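Local coordinates for protein colicin B (Escherichia coli, PDB 1RH1) that kills sensitive Escherichia coli and related bacteria by forming channels that depolarise the cytoplasmic membrane and dissipate cellular energy, at residues G56-S62 with D82-V88; V195-V200 with V213-P217. All blocks are in the same frame, centred on the assembly; numbering follows the deposited sequence.

Interaction 1 (G56-S62 with D82-V88)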
loop_
_atom_site.group_PDB
_atom_site.type_symbol
_atom_site.label_atom_id
_atom_site.label_comp_id
_atom_site.label_asym_id
_atom_site.label_seq_id
_atom_site.Cartn_x
_atom_site.Cartn_y
_atom_site.Cartn_z
ATOM N N GLY A 56 33.599 -1.458 -30.969
ATOM C CA GLY A 56 33.664 -1.685 -29.543
ATOM C C GLY A 56 32.412 -2.315 -28.971
ATOM O O GLY A 56 32.423 -2.814 -27.841
ATOM N N ILE A 57 31.329 -2.301 -29.744
ATOM C CA ILE A 57 30.092 -2.813 -29.212
ATOM C C ILE A 57 29.947 -4.265 -29.596
ATOM O O ILE A 57 30.432 -4.715 -30.649
ATOM C CB ILE A 57 28.857 -1.988 -29.728
ATOM C CG1 ILE A 57 28.702 -2.051 -31.239
ATOM C CG2 ILE A 57 29.034 -0.556 -29.237
ATOM C CD1 ILE A 57 27.366 -1.517 -31.751
ATOM N N ALA A 58 29.239 -4.936 -28.664
ATOM C CA ALA A 58 28.859 -6.327 -28.811
ATOM C C ALA A 58 27.944 -6.549 -30.004
ATOM O O ALA A 58 27.431 -5.562 -30.520
ATOM C CB ALA A 58 28.165 -6.745 -27.570
ATOM N N LEU A 59 27.677 -7.763 -30.503
ATOM C CA LEU A 59 26.828 -7.909 -31.692
ATOM C C LEU A 59 25.388 -7.463 -31.426
ATOM O O LEU A 59 24.902 -7.450 -30.282
ATOM C CB LEU A 59 26.800 -9.359 -32.175
ATOM C CG LEU A 59 25.805 -10.328 -31.525
ATOM C CD1 LEU A 59 25.657 -11.564 -32.381
ATOM C CD2 LEU A 59 26.251 -10.662 -30.127
ATOM N N VAL A 60 24.684 -7.068 -32.486
ATOM C CA VAL A 60 23.287 -6.669 -32.329
ATOM C C VAL A 60 22.538 -7.990 -32.306
ATOM O O VAL A 60 22.293 -8.632 -33.331
ATOM C CB VAL A 60 22.883 -5.718 -33.521
ATOM C CG1 VAL A 60 21.396 -5.472 -33.602
ATOM C CG2 VAL A 60 23.455 -4.333 -33.248
ATOM N N GLN A 61 22.212 -8.425 -31.087
ATOM C CA GLN A 61 21.678 -9.761 -30.986
ATOM C C GLN A 61 20.245 -9.928 -31.357
ATOM O O GLN A 61 19.938 -10.944 -31.964
ATOM C CB GLN A 61 21.874 -10.325 -29.588
ATOM C CG GLN A 61 21.261 -9.608 -28.434
ATOM C CD GLN A 61 21.411 -10.451 -27.205
ATOM O OE1 GLN A 61 22.118 -10.093 -26.272
ATOM N NE2 GLN A 61 20.717 -11.584 -27.227
ATOM N N SER A 62 19.395 -8.945 -31.080
ATOM C CA SER A 62 17.981 -9.072 -31.382
ATOM C C SER A 62 17.323 -7.753 -31.754
ATOM O O SER A 62 17.946 -6.699 -31.731
ATOM C CB SER A 62 17.313 -9.684 -30.168
ATOM O OG SER A 62 16.012 -10.139 -30.481
ATOM N N ASP A 82 33.630 -11.952 -29.369
ATOM C CA ASP A 82 33.049 -10.613 -29.368
ATOM C C ASP A 82 33.488 -9.688 -28.264
ATOM O O ASP A 82 34.323 -10.051 -27.432
ATOM C CB ASP A 82 31.536 -10.825 -29.359
ATOM C CG ASP A 82 30.584 -9.658 -29.623
ATOM O OD1 ASP A 82 29.622 -9.553 -28.862
ATOM O OD2 ASP A 82 30.777 -8.885 -30.570
ATOM N N TRP A 83 32.926 -8.474 -28.326
ATOM C CA TRP A 83 33.130 -7.455 -27.318
ATOM C C TRP A 83 32.195 -7.693 -26.165
ATOM O O TRP A 83 31.179 -8.379 -26.280
ATOM C CB TRP A 83 32.834 -6.067 -27.829
ATOM C CG TRP A 83 33.781 -5.563 -28.893
ATOM C CD1 TRP A 83 33.480 -5.688 -30.218
ATOM C CD2 TRP A 83 34.975 -4.965 -28.673
ATOM N NE1 TRP A 83 34.489 -5.168 -30.857
ATOM C CE2 TRP A 83 35.396 -4.736 -29.977
ATOM C CE3 TRP A 83 35.766 -4.592 -27.607
ATOM C CZ2 TRP A 83 36.618 -4.133 -30.241
ATOM C CZ3 TRP A 83 36.999 -3.983 -27.861
ATOM C CH2 TRP A 83 37.423 -3.753 -29.168
ATOM N N SER A 84 32.540 -7.045 -25.059
ATOM C CA SER A 84 31.769 -7.145 -23.834
ATOM C C SER A 84 30.349 -6.610 -23.929
ATOM O O SER A 84 30.121 -5.596 -24.583
ATOM C CB SER A 84 32.445 -6.387 -22.704
ATOM O OG SER A 84 33.677 -6.938 -22.269
ATOM N N GLY A 85 29.388 -7.327 -23.329
ATOM C CA GLY A 85 28.026 -6.843 -23.177
ATOM C C GLY A 85 26.873 -7.377 -24.024
ATOM O O GLY A 85 26.719 -8.514 -24.489
ATOM N N TRP A 86 26.111 -6.292 -24.156
ATOM C CA TRP A 86 24.748 -6.191 -24.631
ATOM C C TRP A 86 24.437 -5.279 -25.816
ATOM O O TRP A 86 24.884 -4.131 -25.827
ATOM C CB TRP A 86 23.985 -5.759 -23.408
ATOM C CG TRP A 86 23.064 -6.786 -22.830
ATOM C CD1 TRP A 86 22.668 -7.901 -23.528
ATOM C CD2 TRP A 86 22.483 -6.675 -21.610
ATOM N NE1 TRP A 86 21.806 -8.504 -22.742
ATOM C CE2 TRP A 86 21.664 -7.813 -21.599
ATOM C CE3 TRP A 86 22.512 -5.800 -20.536
ATOM C CZ2 TRP A 86 20.851 -8.107 -20.515
ATOM C CZ3 TRP A 86 21.686 -6.098 -19.443
ATOM C CH2 TRP A 86 20.868 -7.237 -19.433
ATOM N N SER A 87 23.635 -5.690 -26.806
ATOM C CA SER A 87 23.249 -4.807 -27.916
ATOM C C SER A 87 21.973 -5.288 -28.580
ATOM O O SER A 87 21.906 -6.413 -29.078
ATOM C CB SER A 87 24.288 -4.734 -29.047
ATOM O OG SER A 87 25.554 -4.165 -28.750
ATOM N N VAL A 88 20.952 -4.432 -28.617
ATOM C CA VAL A 88 19.677 -4.741 -29.265
ATOM C C VAL A 88 19.309 -3.690 -30.308
ATOM O O VAL A 88 19.747 -2.546 -30.201
ATOM C CB VAL A 88 18.544 -4.814 -28.222
ATOM C CG1 VAL A 88 18.923 -5.799 -27.147
ATOM C CG2 VAL A 88 18.336 -3.489 -27.538
HETATM O O HOH W 1 30.275 -6.841 -33.240
#
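Ser87, Ala58 and Trp83 have the most surface buried where 82-88 wraps round the irregular chain 56-62. The hydroxyl of Ser87 lies beside its own backbone N, anti to the carbonyl carbon (chi1 -65°), and this rotation sets OG 2.9 Å from Ala58 O, while CB rests against Leu59 O. Two residues further on, Gln61 N donates to Ser87 O (2.9 Å), the donor tilted 23° from the carbonyl plane.

Ala58 fits into the bend of 82-88, its CB 3.4 Å from Asp82 OD1 and also against the backbone of Trp83, Ser84 and Gly85. The Asp82 carboxylate reaches across to the next amide: Leu59 N meets OD1 on its syn side at 3.1 Å. At the other end the Trp83 indole lies under Gly56, whose CA stands 3.6 Å from the centroid of the five-membered ring in a CH-pi contact, 15° off the normal. Trp83 NE1 is hydrogen-bonded to Ser53 O, just outside the contact, which helps hold the ring in this orientation.

Polar groups and one aromatic face share the joining: a carboxylate and a serine carbonyl take up amides of a segment without regular structure, and the negative charge of Asp82 would probably strengthen its bond to Leu59 N.

Interaction 2 (V195-V200 with V213-P217)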
loop_
_atom_site.group_PDB
_atom_site.type_symbol
_atom_site.label_atom_id
_atom_site.label_comp_id
_atom_site.label_asym_id
_atom_site.label_seq_id
_atom_site.Cartn_x
_atom_site.Cartn_y
_atom_site.Cartn_z
ATOM N N VAL A 195 15.645 7.586 -17.610
ATOM C CA VAL A 195 17.089 7.376 -17.690
ATOM C C VAL A 195 17.560 7.927 -19.013
ATOM O O VAL A 195 16.777 8.132 -19.951
ATOM C CB VAL A 195 17.567 5.879 -17.646
ATOM C CG1 VAL A 195 17.110 5.233 -16.354
ATOM C CG2 VAL A 195 17.049 5.103 -18.844
ATOM N N ASP A 196 18.892 8.063 -19.065
ATOM C CA ASP A 196 19.552 8.695 -20.198
ATOM C C ASP A 196 20.426 7.878 -21.132
ATOM O O ASP A 196 21.435 7.304 -20.721
ATOM C CB ASP A 196 20.398 9.848 -19.697
ATOM C CG ASP A 196 20.155 11.064 -20.562
ATOM O OD1 ASP A 196 19.352 11.905 -20.146
ATOM O OD2 ASP A 196 20.749 11.153 -21.646
ATOM N N ALA A 197 20.020 7.870 -22.407
ATOM C CA ALA A 197 20.795 7.267 -23.467
ATOM C C ALA A 197 21.859 8.277 -23.876
ATOM O O ALA A 197 21.633 9.467 -24.095
ATOM C CB ALA A 197 19.911 6.958 -24.656
ATOM N N VAL A 198 23.078 7.751 -23.875
ATOM C CA VAL A 198 24.321 8.449 -24.191
ATOM C C VAL A 198 24.976 7.879 -25.461
ATOM O O VAL A 198 25.016 6.659 -25.605
ATOM C CB VAL A 198 25.204 8.293 -22.952
ATOM C CG1 VAL A 198 26.632 8.729 -23.222
ATOM C CG2 VAL A 198 24.614 9.155 -21.844
ATOM N N PRO A 199 25.527 8.653 -26.412
ATOM C CA PRO A 199 26.177 8.123 -27.615
ATOM C C PRO A 199 27.384 7.245 -27.281
ATOM O O PRO A 199 28.150 7.533 -26.356
ATOM C CB PRO A 199 26.506 9.379 -28.401
ATOM C CG PRO A 199 26.774 10.394 -27.318
ATOM C CD PRO A 199 25.635 10.107 -26.363
ATOM N N VAL A 200 27.529 6.138 -28.001
ATOM C CA VAL A 200 28.623 5.214 -27.728
ATOM C C VAL A 200 29.774 5.522 -28.679
ATOM O O VAL A 200 29.547 5.595 -29.882
ATOM C CB VAL A 200 28.144 3.737 -27.915
ATOM C CG1 VAL A 200 29.281 2.769 -27.671
ATOM C CG2 VAL A 200 27.080 3.389 -26.890
ATOM N N VAL A 213 23.744 4.845 -32.472
ATOM C CA VAL A 213 23.944 3.811 -31.477
ATOM C C VAL A 213 24.155 4.628 -30.212
ATOM O O VAL A 213 24.987 5.548 -30.158
ATOM C CB VAL A 213 25.203 2.950 -31.844
ATOM C CG1 VAL A 213 25.811 2.238 -30.652
ATOM C CG2 VAL A 213 24.784 1.832 -32.758
ATOM N N TYR A 214 23.354 4.279 -29.199
ATOM C CA TYR A 214 23.330 4.948 -27.902
ATOM C C TYR A 214 23.328 3.890 -26.818
ATOM O O TYR A 214 22.908 2.776 -27.114
ATOM C CB TYR A 214 22.057 5.801 -27.756
ATOM C CG TYR A 214 21.880 6.819 -28.871
ATOM C CD1 TYR A 214 21.180 6.467 -30.025
ATOM C CD2 TYR A 214 22.482 8.070 -28.780
ATOM C CE1 TYR A 214 21.097 7.359 -31.093
ATOM C CE2 TYR A 214 22.397 8.967 -29.849
ATOM C CZ TYR A 214 21.707 8.601 -30.997
ATOM O OH TYR A 214 21.642 9.467 -32.070
ATOM N N SER A 215 23.774 4.161 -25.583
ATOM C CA SER A 215 23.703 3.184 -24.498
ATOM C C SER A 215 22.863 3.708 -23.341
ATOM O O SER A 215 22.985 4.875 -22.962
ATOM C CB SER A 215 25.087 2.825 -23.929
ATOM O OG SER A 215 25.715 3.860 -23.177
ATOM N N ALA A 216 22.029 2.853 -22.742
ATOM C CA ALA A 216 21.168 3.274 -21.650
ATOM C C ALA A 216 21.151 2.311 -20.491
ATOM O O ALA A 216 21.176 1.102 -20.724
ATOM C CB ALA A 216 19.757 3.393 -22.099
ATOM N N PRO A 217 21.104 2.781 -19.235
ATOM C CA PRO A 217 20.955 1.936 -18.064
ATOM C C PRO A 217 19.567 1.348 -17.804
ATOM O O PRO A 217 18.811 1.758 -16.910
ATOM C CB PRO A 217 21.465 2.816 -16.959
ATOM C CG PRO A 217 21.010 4.178 -17.389
ATOM C CD PRO A 217 21.370 4.161 -18.852
#
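An antiparallel strand pair in the large mixed sheet of the N-terminal region joins 195-200 to 213-217. Val198 and Ser215 form a hydrogen-bonded pair: Val198 N donates to Ser215 O at 3.0 Å and Ser215 N to Val198 O at 2.8 Å, both nearly straight at hydrogen. Beyond them Val200 N reaches Val213 O only weakly, at 3.4 Å. Ser215 O also takes a CA-H...O contact from Ala197 CA, 3.3 Å away.

Apolar side chains fill in around this ladder. Val200 points CG2 beside its backbone N, anti to the carbonyl carbon, and this branch presses on Ser215 CB at 3.6 Å; its CB meets Val213 CG1. Ala197 CB packs on Tyr214 CB at 3.9 Å, and the phenol ring continues past Pro199, with CD2 4.2 Å from Pro199 CB. At the far end Val195 and Pro217 lie alongside with their side chains running in opposite senses, Val195 CB 3.8 Å from Pro217 CG.

Strand 266-271 runs parallel to 189-201, and its Val270 touches Ala197 and Ala216, one from each segment. Strand 225-228 flanks 213-216 antiparallel, with Tyr214 bonded through its backbone to Leu227, while Ile210 of the short strand 209-210 bonds to Val200.

From the N terminus, interaction 1 closes first, bringing 82-88 back to 56-62 across 19 intervening residues that include strand 70-73. Interaction 2 follows in series, closing the 12 residues between 195-200 and 213-217; the two loops neither nest nor cross. Their centres lie about 14 Å apart, and they meet directly where Ile57 CG2 packs on Val200 CG1 at 3.7 Å and Ile57 CD1 approaches Val213 CG1. Strand 225-228 bridges them within the sheet, pairing parallel with 87-90 and antiparallel with 213-216. Together they tie the irregular chain before strand 62-64 to the mixed sheet of the N-terminal region; the pore-forming domain comes later in the sequence.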